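Local coordinates for predicted protease of the collagenase family (Methanopyrus kandleri, PDB 5D88), which probably hydrolyses peptide bonds as a U32-family peptidase built on a TIM barrel, and binds a zinc ion, at residues Gly52-Leu57 / Phe202-Phe207; Gln81-Phe86 / Val138-Ala143; Lys150-Glu155 / Arg179-Val184. All coordinates share one frame; numbering follows the deposited sequence.

Contact 1: Gly52-Leu57 / Phe202-Phe207; sequences GVATLL and FERNLF. With ACT (acetate ion), chain C.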
# COMPACT_ATOMS: atom_id res chain seq x y z
N GLY A 52 8.24 -6.66 -11.93
CA GLY A 52 7.33 -5.88 -11.10
C GLY A 52 7.85 -4.50 -10.76
O GLY A 52 8.86 -4.35 -10.06
N VAL A 53 7.15 -3.50 -11.28
CA VAL A 53 7.47 -2.09 -11.09
C VAL A 53 6.21 -1.37 -10.61
O VAL A 53 5.15 -1.49 -11.23
CB VAL A 53 7.99 -1.45 -12.40
CG1 VAL A 53 8.30 0.03 -12.18
CG2 VAL A 53 9.25 -2.20 -12.89
N ALA A 54 6.33 -0.65 -9.49
CA ALA A 54 5.23 0.16 -8.96
C ALA A 54 5.27 1.61 -9.42
O ALA A 54 4.23 2.27 -9.47
CB ALA A 54 5.26 0.14 -7.43
N THR A 55 6.45 2.13 -9.73
CA THR A 55 6.55 3.49 -10.23
C THR A 55 5.71 3.62 -11.50
O THR A 55 5.74 2.73 -12.35
CB THR A 55 8.01 3.84 -10.49
OG1 THR A 55 8.71 3.97 -9.24
CG2 THR A 55 8.17 5.15 -11.20
N LEU A 56 4.95 4.71 -11.59
CA LEU A 56 3.97 4.93 -12.65
C LEU A 56 4.64 5.67 -13.80
O LEU A 56 4.95 6.87 -13.69
CB LEU A 56 2.77 5.70 -12.12
CG LEU A 56 2.02 5.09 -10.93
CD1 LEU A 56 0.87 5.97 -10.47
CD2 LEU A 56 1.52 3.69 -11.25
N LEU A 57 4.79 4.99 -14.93
CA LEU A 57 5.56 5.49 -16.06
C LEU A 57 4.74 5.55 -17.33
O LEU A 57 3.72 4.85 -17.46
CB LEU A 57 6.78 4.61 -16.31
CG LEU A 57 7.71 4.53 -15.12
CD1 LEU A 57 8.85 3.57 -15.44
CD2 LEU A 57 8.23 5.92 -14.73
N PHE A 202 -3.02 2.42 -4.15
CA PHE A 202 -3.79 1.41 -4.84
C PHE A 202 -3.36 1.31 -6.30
O PHE A 202 -3.29 0.21 -6.86
CB PHE A 202 -5.27 1.74 -4.72
CG PHE A 202 -5.73 1.85 -3.29
CD1 PHE A 202 -6.04 0.71 -2.57
CD2 PHE A 202 -5.78 3.08 -2.65
CE1 PHE A 202 -6.42 0.79 -1.25
CE2 PHE A 202 -6.16 3.18 -1.31
CZ PHE A 202 -6.48 2.03 -0.61
N GLU A 203 -3.08 2.45 -6.92
CA GLU A 203 -2.69 2.45 -8.33
C GLU A 203 -1.32 1.83 -8.52
O GLU A 203 -1.10 1.10 -9.49
CB GLU A 203 -2.74 3.87 -8.87
CG GLU A 203 -2.53 3.95 -10.37
CD GLU A 203 -2.73 5.34 -10.92
OE1 GLU A 203 -2.54 6.32 -10.17
OE2 GLU A 203 -3.07 5.45 -12.11
N ARG A 204 -0.39 2.07 -7.59
CA ARG A 204 0.92 1.44 -7.67
C ARG A 204 0.84 -0.06 -7.41
O ARG A 204 1.59 -0.82 -8.03
CB ARG A 204 1.87 2.10 -6.70
CG ARG A 204 2.22 3.51 -7.07
CD ARG A 204 3.26 3.93 -6.13
NE ARG A 204 3.80 5.23 -6.42
CZ ARG A 204 4.08 6.12 -5.48
NH1 ARG A 204 3.84 5.86 -4.19
NH2 ARG A 204 4.60 7.27 -5.83
N ASN A 205 -0.07 -0.50 -6.53
CA ASN A 205 -0.31 -1.93 -6.39
C ASN A 205 -0.76 -2.52 -7.72
O ASN A 205 -0.31 -3.61 -8.12
CB ASN A 205 -1.38 -2.20 -5.32
CG ASN A 205 -0.85 -2.10 -3.88
OD1 ASN A 205 0.36 -2.10 -3.61
ND2 ASN A 205 -1.79 -2.08 -2.94
N LEU A 206 -1.67 -1.83 -8.41
CA LEU A 206 -2.17 -2.30 -9.70
C LEU A 206 -1.04 -2.43 -10.71
O LEU A 206 -0.90 -3.45 -11.38
CB LEU A 206 -3.25 -1.35 -10.23
CG LEU A 206 -3.85 -1.72 -11.59
CD1 LEU A 206 -4.64 -3.02 -11.53
CD2 LEU A 206 -4.71 -0.55 -12.11
N PHE A 207 -0.23 -1.38 -10.87
CA PHE A 207 0.85 -1.48 -11.86
C PHE A 207 1.90 -2.52 -11.46
O PHE A 207 2.53 -3.12 -12.33
CB PHE A 207 1.50 -0.12 -12.08
CG PHE A 207 0.81 0.72 -13.09
CD1 PHE A 207 -0.40 1.31 -12.80
CD2 PHE A 207 1.37 0.90 -14.35
CE1 PHE A 207 -1.05 2.10 -13.74
CE2 PHE A 207 0.73 1.70 -15.31
CZ PHE A 207 -0.49 2.29 -15.01
C ACT C . 5.49 7.62 -9.38
O ACT C . 5.84 8.20 -8.32
OXT ACT C . 5.00 6.48 -9.24
CH3 ACT C . 5.63 8.28 -10.72

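Contact 2: Gln81-Phe86 / Val138-Ala143; sequences QALMDF and VVSHTA. With ACT (acetate ion), chain C.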
# COMPACT_ATOMS: atom_id res chain seq x y z
N GLN A 81 21.24 0.94 -12.16
CA GLN A 81 20.40 0.30 -11.17
C GLN A 81 19.11 -0.18 -11.82
O GLN A 81 18.53 0.50 -12.68
CB GLN A 81 20.09 1.24 -10.01
CG GLN A 81 21.33 1.57 -9.19
CD GLN A 81 21.10 2.59 -8.09
OE1 GLN A 81 20.09 3.29 -8.06
NE2 GLN A 81 22.06 2.69 -7.19
N ALA A 82 18.71 -1.38 -11.45
CA ALA A 82 17.43 -1.95 -11.85
C ALA A 82 16.34 -1.42 -10.94
O ALA A 82 16.47 -1.46 -9.72
CB ALA A 82 17.48 -3.47 -11.76
N LEU A 83 15.25 -0.95 -11.54
CA LEU A 83 14.05 -0.55 -10.81
C LEU A 83 13.09 -1.73 -10.78
O LEU A 83 12.54 -2.13 -11.82
CB LEU A 83 13.41 0.68 -11.44
CG LEU A 83 12.15 1.25 -10.79
CD1 LEU A 83 12.46 1.79 -9.38
CD2 LEU A 83 11.59 2.34 -11.65
N MET A 84 12.91 -2.29 -9.59
CA MET A 84 12.06 -3.47 -9.35
C MET A 84 11.29 -3.19 -8.07
O MET A 84 11.39 -3.91 -7.08
CB MET A 84 12.90 -4.75 -9.24
CG MET A 84 12.06 -6.00 -9.30
SD MET A 84 13.07 -7.48 -9.29
CE MET A 84 13.76 -7.31 -7.68
N ASP A 85 10.51 -2.11 -8.08
CA ASP A 85 9.97 -1.56 -6.84
C ASP A 85 8.49 -1.86 -6.65
O ASP A 85 7.78 -1.07 -6.03
CB ASP A 85 10.23 -0.06 -6.74
CG ASP A 85 9.50 0.77 -7.77
OD1 ASP A 85 8.97 0.24 -8.75
OD2 ASP A 85 9.47 2.00 -7.59
N PHE A 86 8.04 -3.01 -7.12
CA PHE A 86 6.69 -3.46 -6.83
C PHE A 86 6.36 -3.34 -5.35
O PHE A 86 7.20 -3.61 -4.48
CB PHE A 86 6.47 -4.90 -7.30
CG PHE A 86 7.36 -5.92 -6.66
CD1 PHE A 86 7.03 -6.47 -5.43
CD2 PHE A 86 8.50 -6.36 -7.31
CE1 PHE A 86 7.81 -7.42 -4.86
CE2 PHE A 86 9.31 -7.33 -6.75
CZ PHE A 86 8.97 -7.86 -5.51
N VAL A 138 18.69 0.03 -2.71
CA VAL A 138 18.03 1.34 -2.69
C VAL A 138 16.56 1.12 -2.40
O VAL A 138 15.88 0.38 -3.12
CB VAL A 138 18.20 2.08 -4.02
CG1 VAL A 138 17.56 3.47 -3.96
CG2 VAL A 138 19.64 2.18 -4.42
N VAL A 139 16.05 1.77 -1.36
CA VAL A 139 14.61 1.75 -1.09
C VAL A 139 13.94 2.81 -1.95
O VAL A 139 14.25 4.01 -1.86
CB VAL A 139 14.32 1.98 0.39
CG1 VAL A 139 12.81 2.00 0.62
CG2 VAL A 139 14.98 0.90 1.24
N SER A 140 13.00 2.36 -2.77
CA SER A 140 12.26 3.24 -3.67
C SER A 140 11.37 4.20 -2.90
O SER A 140 10.88 3.91 -1.82
CB SER A 140 11.38 2.40 -4.60
OG SER A 140 10.76 3.22 -5.59
N HIS A 141 11.11 5.36 -3.52
CA HIS A 141 10.09 6.25 -3.01
C HIS A 141 8.72 5.59 -2.95
O HIS A 141 7.86 6.05 -2.21
CB HIS A 141 10.04 7.52 -3.87
CG HIS A 141 9.36 7.33 -5.18
ND1 HIS A 141 9.98 6.73 -6.26
CD2 HIS A 141 8.11 7.63 -5.59
CE1 HIS A 141 9.13 6.65 -7.26
NE2 HIS A 141 7.99 7.20 -6.89
N THR A 142 8.48 4.50 -3.70
CA THR A 142 7.17 3.86 -3.61
C THR A 142 6.95 3.13 -2.29
O THR A 142 5.81 2.72 -2.01
CB THR A 142 6.96 2.87 -4.75
OG1 THR A 142 7.97 1.86 -4.67
CG2 THR A 142 7.03 3.61 -6.11
N ALA A 143 7.99 2.96 -1.48
CA ALA A 143 7.81 2.43 -0.13
C ALA A 143 7.29 3.48 0.85
O ALA A 143 6.98 3.14 2.00
CB ALA A 143 9.12 1.85 0.37
C ACT C . 5.49 7.62 -9.38
O ACT C . 5.84 8.20 -8.32
OXT ACT C . 5.00 6.48 -9.24
CH3 ACT C . 5.63 8.28 -10.72

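Contact 3: Lys150-Glu155 / Arg179-Val184; sequences KAWHFE and RERVSV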
# COMPACT_ATOMS: atom_id res chain seq x y z
N LYS A 150 10.34 4.71 10.07
CA LYS A 150 10.32 3.89 8.87
C LYS A 150 11.70 3.77 8.26
O LYS A 150 12.11 2.69 7.82
CB LYS A 150 9.34 4.47 7.85
CG LYS A 150 7.91 4.16 8.16
CD LYS A 150 6.96 4.52 7.02
CE LYS A 150 5.61 3.79 7.23
NZ LYS A 150 4.50 4.26 6.38
N ALA A 151 12.45 4.87 8.23
CA ALA A 151 13.81 4.81 7.70
C ALA A 151 14.66 3.86 8.51
O ALA A 151 15.43 3.07 7.95
CB ALA A 151 14.42 6.21 7.71
N TRP A 152 14.53 3.91 9.83
CA TRP A 152 15.38 3.08 10.69
C TRP A 152 15.11 1.59 10.46
O TRP A 152 16.05 0.78 10.42
CB TRP A 152 15.16 3.46 12.15
CG TRP A 152 16.07 2.74 13.09
CD1 TRP A 152 17.34 3.10 13.46
CD2 TRP A 152 15.80 1.51 13.77
NE1 TRP A 152 17.86 2.18 14.32
CE2 TRP A 152 16.94 1.19 14.52
CE3 TRP A 152 14.71 0.65 13.81
CZ2 TRP A 152 17.01 0.05 15.32
CZ3 TRP A 152 14.79 -0.49 14.59
CH2 TRP A 152 15.92 -0.77 15.34
N HIS A 153 13.85 1.21 10.27
CA HIS A 153 13.56 -0.19 10.01
C HIS A 153 14.10 -0.63 8.66
O HIS A 153 14.63 -1.75 8.55
CB HIS A 153 12.06 -0.43 10.15
CG HIS A 153 11.61 -0.45 11.58
ND1 HIS A 153 11.72 -1.58 12.38
CD2 HIS A 153 11.09 0.52 12.37
CE1 HIS A 153 11.26 -1.31 13.59
NE2 HIS A 153 10.88 -0.04 13.61
N PHE A 154 14.01 0.22 7.63
CA PHE A 154 14.57 -0.18 6.34
C PHE A 154 16.09 -0.28 6.41
O PHE A 154 16.69 -1.18 5.79
CB PHE A 154 14.12 0.77 5.23
CG PHE A 154 12.83 0.37 4.58
CD1 PHE A 154 12.78 -0.64 3.63
CD2 PHE A 154 11.66 1.00 4.93
CE1 PHE A 154 11.59 -0.98 3.02
CE2 PHE A 154 10.47 0.65 4.33
CZ PHE A 154 10.44 -0.34 3.39
N GLU A 155 16.74 0.59 7.17
CA GLU A 155 18.18 0.48 7.37
C GLU A 155 18.52 -0.84 8.05
O GLU A 155 19.45 -1.55 7.63
CB GLU A 155 18.68 1.66 8.21
CG GLU A 155 20.17 1.57 8.55
CD GLU A 155 20.68 2.76 9.35
OE1 GLU A 155 20.20 2.97 10.49
OE2 GLU A 155 21.54 3.50 8.83
N ARG A 179 17.93 11.96 9.10
CA ARG A 179 19.39 11.89 9.17
C ARG A 179 19.88 11.65 10.59
O ARG A 179 20.91 10.99 10.79
CB ARG A 179 20.01 13.19 8.67
CG ARG A 179 19.98 13.33 7.21
CD ARG A 179 21.36 13.53 6.68
NE ARG A 179 21.29 13.91 5.28
CZ ARG A 179 21.68 13.15 4.27
NH1 ARG A 179 22.23 11.95 4.48
NH2 ARG A 179 21.53 13.60 3.03
N GLU A 180 19.22 12.24 11.59
CA GLU A 180 19.63 12.03 12.97
C GLU A 180 19.52 10.56 13.35
O GLU A 180 20.25 10.08 14.22
CB GLU A 180 18.78 12.89 13.91
CG GLU A 180 19.06 14.39 13.85
CD GLU A 180 17.96 15.22 14.53
OE1 GLU A 180 17.14 14.61 15.27
OE2 GLU A 180 17.89 16.47 14.33
N ARG A 181 18.63 9.82 12.69
CA ARG A 181 18.28 8.47 13.09
C ARG A 181 19.06 7.40 12.34
O ARG A 181 19.34 6.35 12.92
CB ARG A 181 16.78 8.25 12.86
CG ARG A 181 16.24 6.99 13.46
CD ARG A 181 16.11 7.10 14.97
NE ARG A 181 15.95 5.77 15.56
CZ ARG A 181 14.78 5.14 15.70
NH1 ARG A 181 13.64 5.71 15.31
NH2 ARG A 181 14.76 3.93 16.25
N VAL A 182 19.39 7.64 11.07
CA VAL A 182 19.98 6.60 10.24
C VAL A 182 21.29 7.10 9.64
O VAL A 182 21.57 8.30 9.60
CB VAL A 182 19.03 6.15 9.11
CG1 VAL A 182 17.78 5.54 9.69
CG2 VAL A 182 18.68 7.31 8.21
N SER A 183 22.08 6.15 9.17
CA SER A 183 23.38 6.44 8.59
C SER A 183 23.43 6.19 7.09
O SER A 183 24.47 6.41 6.47
CB SER A 183 24.45 5.60 9.29
OG SER A 183 24.62 6.07 10.62
N VAL A 184 22.32 5.75 6.49
CA VAL A 184 22.27 5.48 5.06
C VAL A 184 22.36 6.76 4.25
O VAL A 184 22.19 7.86 4.78
CB VAL A 184 20.97 4.74 4.67
CG1 VAL A 184 20.90 3.38 5.30
CG2 VAL A 184 19.74 5.60 5.04
O HOH W 1 21.62 3.88 12.37

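Contact 1: Gly52-Leu57 / Phe202-Phe207
Leu56 and Ala54 lean on Arg204 and Phe207 at one mouth of the TIM barrel. Gly52-Leu57 belongs to the loop between strand 43-47 and helix 63-75. Phe202-Phe207 is part of helix 200-213, which comes in the chain between barrel strands 185-190 and 244-247. The two backbones come closest at Ala54 and Arg204, where the CA atoms are 4.7 Å apart. No hydrogen bond joins them directly. From the Arg204 backbone outward, CB packs on the methyl of Ala54, CB to CB 4.0 Å. Its CG is 3.4 Å from the carbonyl oxygen of Ala54 and also meets CG of Leu56. CD continues past the same oxygen. The chain runs straight from CG to NE (chi2 -173°, chi3 175°), which carries the guanidinium to an acetate ion, probably from the crystallisation liquor. NE gives a weak hydrogen bond to acetate OXT. NH2 of Arg204 gives a firmer one to acetate O, at 2.9 Å, and also bonds the backbone oxygen of Ile193. The acetate carbon lies in the guanidinium plane, at its edge. From the loop side, the backbone N of Leu56 also donates a hydrogen bond to OXT (2.9 Å). Leu56 spreads its two methyls over the helix. CD1 touches the carboxylate of Glu203, whose oxygens form salt bridges with Arg229 and Arg231. CD2 sits over one face of the Phe207 ring as a CH-pi contact, 3.8 Å from the centroid, and comes nearest at CD1 of Phe207, 3.4 Å away.

Contact 2: Gln81-Phe86 / Val138-Ala143
Gln81-Phe86 and Val138-Ala143 run 35° apart and converge, from 8.9 Å between the CA atoms of Gln81 and Val138 to 6.2 Å between those of Asp85 and Ser140. At the wider end CG2 of Val138 meets the amide of Gln81, 3.7 Å from NE2. OE1 of that amide is hydrogen-bonded to Arg187. At the closer end Asp85 takes over. With CG between the backbone N and the carbonyl carbon (chi1 66°), the carboxylate is turned toward Ser140, and OD2 receives the hydroxyl of Ser140 at 2.7 Å, on the anti lone pair. The parts meet inside the TIM barrel, across strand 117-120, which lies between strands 79-83 and 136-139. Val119 of that middle strand packs against Gln81, Leu83, Val138 and Ser140. Past the strand end Ser140 forms an ST turn: its OG also accepts a nearly straight bond from the backbone N of Thr142 (3.2 Å, 177°). The hydroxyl is thus held from two directions. OG1 of Thr142 is 3.2 Å from the backbone O of Asp85 and 3.3 Å from its OD2, and its one proton could serve either. CG2 of Thr142 touches OD2 as well, and it lies over one face of the His141 ring, toward the rim. The ring edge of His141 faces an acetate ion, probably from the crystallisation liquor, and NE2 donates to acetate O at 2.8 Å.

Contact 3: Lys150-Glu155 / Arg179-Val184
Arg181 lays its guanidinium over one face of Trp152, with the planes 18° apart. This is a cation-pi stack: CZ of Arg181 is 4.1 Å from the centroid of the five-membered ring. NH2 is nearest CG and CD2 of the indole. The bend at chi2 of Arg181 (74°) folds the chain back over the ring. Beneath, CG1 of Val182 packs against CA of Trp152 at 3.6 Å and against CB of Ala151. Glu155 extends from its helix past Val182, CG anti to the backbone N (chi1 176°). Its OE2 accepts the backbone N of Ser183 at 2.7 Å, on the syn side and somewhat out of the carboxylate plane. OE1 accepts a hydrogen bond from a water, which also donates a weak one to Arg181 O. CG1 of Val184 rests on CG of Glu155, 3.8 Å away. With an alanine at this position, the N-H of Ser183 would probably lose this acceptor, and a gap would be likely to open beside Val182 and Val184. The contact joins helix 148-157 to the last turn of helix 172-181 and the loop that leads on to strand 185-190, on the outside of the barrel. Ala151 and Val184 both pack inward on Ile162 of strand 161-163.

Overall arrangement
Contacts 1 and 2 meet at Asp85. Its OD2 is 2.7 Å from Thr55 OG1 and its OD1 is 2.9 Å from Ala54 N, both probable hydrogen bonds that tie loop 52-57 to the loop that follows strand 79-83. Both contacts also hydrogen-bond to the same acetate, as does Ile193 N. The zinc ion, bound by Cys88 and His209, is near but separate: about 10 Å from the Arg204 side chain and about 13 Å from that of Thr142. Contact 3 lies away from this site, its centre about 16 Å from that of contact 2. The two touch where Val139 CG2 packs on Phe154 CD1 at 3.6 Å. All three contacts reach the second subunit.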